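Local coordinates for protein phenylacetaldehyde dehydrogenase (Burkholderia cenocepacia, PDB 4O5H) that probably oxidises phenylacetaldehyde to phenylacetate with NAD+ as the electron acceptor, as a member of the aldehyde dehydrogenase family, at residues G245-L248 with S249-P252; G261-Q264 with T265-I269. All coordinates share one frame; numbering follows the deposited sequence.

Contact 1: residues G245-L248 with S249-P252; sequences GAAL and SRDP
Ser-249 and Arg-250 both turn back on the carbonyl of Ala-246 in the same helix. The tight part of the contact centres on the hydroxyl of Ser-249: with chi1 at 72°, OG sits between its own backbone N and carbonyl carbon and gives its proton to Ala-246 O at 2.7 Å. That oxygen also accepts from Arg-250 N at 3.1 Å, so two donors grip it, while Ser-249 N closes the regular bond to Gly-245 O. A buried hydroxyl is thereby satisfied inside its own helix, on the flank that packs against Ile-269 and Ala-272; buried Leu-248 packs on Val-70 and Val-74 of helix 67-82.

The solvent side belongs to Arg-250. Its chain bends at chi3 (-60°) and folds back along the helix, one guanidinium face lying, toward its rim, over Ala-247 CA and Ala-246 O. A salt bridge from NH2 to Glu-67 helps to hold it there. Asp-251 is buried again: its N bonds Leu-248 O at 3.2 Å, from well above the carbonyl plane, and its OD2 is held by Arg-253 and a water shared with Ala-247 O. This is the C-terminal turn of helix 241-250, in the Rossmann-type domain that in aldehyde dehydrogenases binds the nicotinamide cofactor.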
loop_
_atom_site.group_PDB
_atom_site.type_symbol
_atom_site.label_atom_id
_atom_site.label_comp_id
_atom_site.label_asym_id
_atom_site.label_seq_id
_atom_site.Cartn_x
_atom_site.Cartn_y
_atom_site.Cartn_z
ATOM N N GLY A 245 4.218 1.027 -20.981
ATOM C CA GLY A 245 4.170 0.796 -19.532
ATOM C C GLY A 245 4.225 2.086 -18.731
ATOM O O GLY A 245 3.434 2.307 -17.795
ATOM N N ALA A 246 5.166 2.940 -19.105
ATOM C CA ALA A 246 5.363 4.162 -18.385
ATOM C C ALA A 246 4.137 5.028 -18.518
ATOM O O ALA A 246 3.690 5.639 -17.543
ATOM C CB ALA A 246 6.593 4.885 -18.933
ATOM N N ALA A 247 3.579 5.083 -19.723
ATOM C CA ALA A 247 2.406 5.899 -19.949
ATOM C C ALA A 247 1.207 5.438 -19.107
ATOM O O ALA A 247 0.441 6.262 -18.590
ATOM C CB ALA A 247 2.030 5.878 -21.410
ATOM N N LEU A 248 1.064 4.136 -18.947
ATOM C CA LEU A 248 -0.000 3.617 -18.120
ATOM C C LEU A 248 0.186 4.061 -16.660
ATOM O O LEU A 248 -0.737 4.572 -16.031
ATOM C CB LEU A 248 -0.037 2.091 -18.223
ATOM C CG LEU A 248 -1.123 1.393 -17.404
ATOM C CD1 LEU A 248 -2.505 1.993 -17.708
ATOM C CD2 LEU A 248 -1.077 -0.104 -17.696
ATOM N N SER A 249 1.413 3.924 -16.159
ATOM C CA SER A 249 1.717 4.299 -14.770
ATOM C C SER A 249 1.456 5.757 -14.428
ATOM O O SER A 249 1.068 6.065 -13.285
ATOM C CB SER A 249 3.165 3.926 -14.382
ATOM O OG SER A 249 4.122 4.779 -15.009
ATOM N N ARG A 250 1.623 6.662 -15.404
ATOM C CA ARG A 250 1.466 8.096 -15.182
ATOM C C ARG A 250 0.043 8.608 -15.408
ATOM O O ARG A 250 -0.234 9.788 -15.186
ATOM C CB ARG A 250 2.334 8.890 -16.173
ATOM C CG ARG A 250 3.810 8.674 -16.149
ATOM C CD ARG A 250 4.502 9.760 -17.012
ATOM N NE ARG A 250 4.043 9.725 -18.422
ATOM C CZ ARG A 250 4.630 9.017 -19.397
ATOM N NH1 ARG A 250 5.704 8.288 -19.135
ATOM N NH2 ARG A 250 4.146 9.028 -20.631
ATOM N N ASP A 251 -0.861 7.761 -15.902
ATOM C CA ASP A 251 -2.169 8.245 -16.266
ATOM C C ASP A 251 -2.947 8.563 -14.994
ATOM O O ASP A 251 -3.111 7.703 -14.159
ATOM C CB ASP A 251 -2.915 7.241 -17.142
ATOM C CG ASP A 251 -4.076 7.863 -17.880
ATOM O OD1 ASP A 251 -4.931 8.491 -17.251
ATOM O OD2 ASP A 251 -4.148 7.718 -19.135
ATOM N N PRO A 252 -3.442 9.816 -14.845
ATOM C CA PRO A 252 -4.123 10.131 -13.584
ATOM C C PRO A 252 -5.503 9.529 -13.512
ATOM O O PRO A 252 -6.153 9.628 -12.496
ATOM C CB PRO A 252 -4.176 11.677 -13.575
ATOM C CG PRO A 252 -4.107 12.060 -15.047
ATOM C CD PRO A 252 -3.190 11.023 -15.663
HETATM O O HOH W 1 -1.784 7.316 -20.432
#

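Contact 2: residues G261-Q264 with T265-I269; sequences GSTQ and TGKTI
Ser-262 and Thr-265 meet through their polar groups at the start of helix 263-275. Among the side-chain hydrogen bonds, the capping bond comes first: Thr-265 N points at Ser-262 OG over 3.1 Å, nearly straight at 165°. The serine is the N-cap, and its chi1 of 71° turns OG back over the first turn to reach that amide. Thr-265 OG1 stands 3.0 Å from the same Ser-262 OG, close enough for a hydroxyl pair, although the Thr-265 proton has another acceptor within reach, so the bond is not settled.

Backbone bonds then set the helix going. Gly-266 N reaches Ser-262 O at 2.8 Å and Lys-267 N reaches Thr-263 O at 3.0 Å, whereas Thr-268 N to Gln-264 O is weak. The helix being capped is the connection of a beta-alpha-beta unit, between strands 256-260 and 279-283 of the Rossmann-type sheet, and Ser-262 stands in the short turn leaving the first strand.

Apolar contact is slight: Thr-263 and Lys-267 run side by side, one turn apart, Thr-263 CG2 resting 3.8 Å from Lys-267 CE. The lysine chain is extended beyond CG and carries NZ to Asp-275 O of the second subunit and to Gln-485 OE1, while Thr-263 OG1 bonds Gln-485 O and Gly-285 N.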
loop_
_atom_site.group_PDB
_atom_site.type_symbol
_atom_site.label_atom_id
_atom_site.label_comp_id
_atom_site.label_asym_id
_atom_site.label_seq_id
_atom_site.Cartn_x
_atom_site.Cartn_y
_atom_site.Cartn_z
ATOM N N GLY A 261 7.894 -6.893 -11.346
ATOM C CA GLY A 261 9.090 -6.661 -12.117
ATOM C C GLY A 261 10.252 -6.351 -11.199
ATOM O O GLY A 261 10.234 -6.690 -10.030
ATOM N N SER A 262 11.265 -5.709 -11.738
ATOM C CA SER A 262 12.446 -5.429 -10.960
ATOM C C SER A 262 12.165 -4.330 -9.922
ATOM O O SER A 262 11.289 -3.502 -10.084
ATOM C CB SER A 262 13.614 -5.021 -11.862
ATOM O OG SER A 262 13.389 -3.757 -12.390
ATOM N N THR A 263 12.953 -4.332 -8.858
ATOM C CA THR A 263 12.858 -3.287 -7.844
ATOM C C THR A 263 13.117 -1.920 -8.482
ATOM O O THR A 263 12.430 -0.955 -8.183
ATOM C CB THR A 263 13.801 -3.617 -6.648
ATOM O OG1 THR A 263 13.301 -4.790 -5.990
ATOM C CG2 THR A 263 13.839 -2.483 -5.627
ATOM N N GLN A 264 14.091 -1.845 -9.379
ATOM C CA GLN A 264 14.428 -0.558 -10.006
ATOM C C GLN A 264 13.268 0.012 -10.816
ATOM O O GLN A 264 12.928 1.179 -10.682
ATOM C CB GLN A 264 15.644 -0.733 -10.927
ATOM C CG GLN A 264 16.066 0.529 -11.657
ATOM C CD GLN A 264 17.214 0.273 -12.648
ATOM O OE1 GLN A 264 18.242 -0.286 -12.297
ATOM N NE2 GLN A 264 17.039 0.690 -13.879
ATOM N N THR A 265 12.661 -0.820 -11.650
ATOM C CA THR A 265 11.527 -0.362 -12.445
ATOM C C THR A 265 10.320 -0.095 -11.540
ATOM O O THR A 265 9.551 0.829 -11.773
ATOM C CB THR A 265 11.178 -1.419 -13.500
ATOM O OG1 THR A 265 12.332 -1.643 -14.308
ATOM C CG2 THR A 265 10.064 -0.952 -14.363
ATOM N N GLY A 266 10.161 -0.919 -10.499
ATOM C CA GLY A 266 9.077 -0.724 -9.533
ATOM C C GLY A 266 9.110 0.641 -8.862
ATOM O O GLY A 266 8.066 1.274 -8.673
ATOM N N LYS A 267 10.303 1.108 -8.508
ATOM C CA LYS A 267 10.420 2.431 -7.920
ATOM C C LYS A 267 9.977 3.512 -8.909
ATOM O O LYS A 267 9.240 4.413 -8.549
ATOM C CB LYS A 267 11.834 2.697 -7.408
ATOM C CG LYS A 267 12.140 1.871 -6.177
ATOM C CD LYS A 267 13.545 2.037 -5.674
ATOM C CE LYS A 267 13.711 1.153 -4.467
ATOM N NZ LYS A 267 15.103 1.153 -4.017
ATOM N N THR A 268 10.408 3.398 -10.168
ATOM C CA THR A 268 10.014 4.337 -11.207
ATOM C C THR A 268 8.492 4.414 -11.347
ATOM O O THR A 268 7.908 5.498 -11.415
ATOM C CB THR A 268 10.665 3.946 -12.550
ATOM O OG1 THR A 268 12.075 4.001 -12.396
ATOM C CG2 THR A 268 10.285 4.956 -13.650
ATOM N N ILE A 269 7.877 3.231 -11.407
ATOM C CA ILE A 269 6.445 3.086 -11.511
ATOM C C ILE A 269 5.777 3.735 -10.306
ATOM O O ILE A 269 4.815 4.481 -10.454
ATOM C CB ILE A 269 6.061 1.588 -11.614
ATOM C CG1 ILE A 269 6.538 0.969 -12.942
ATOM C CG2 ILE A 269 4.567 1.395 -11.467
ATOM C CD1 ILE A 269 5.725 1.364 -14.173
HETATM O O HOH W 2 14.458 3.120 -10.152
#

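Contact 1 is mostly buried and contact 2 lies largely at the surface, and they belong to successive helices, 241-250 and 263-275, with strand 256-260 running between them. They lie at opposite kinds of helix end. In contact 1 a serine hydroxyl donates to a carbonyl near the C-terminus; in contact 2 a serine hydroxyl accepts from an amide at the N-terminus. Their charged side chains also differ in reach, the arginine of contact 1 pairing with an acid of its own chain and the lysine of contact 2 also extending to the second subunit. Their centres are 13 Å apart, and the two meet directly where Ser-249 CB packs against Ile-269 CD1 at 3.6 Å.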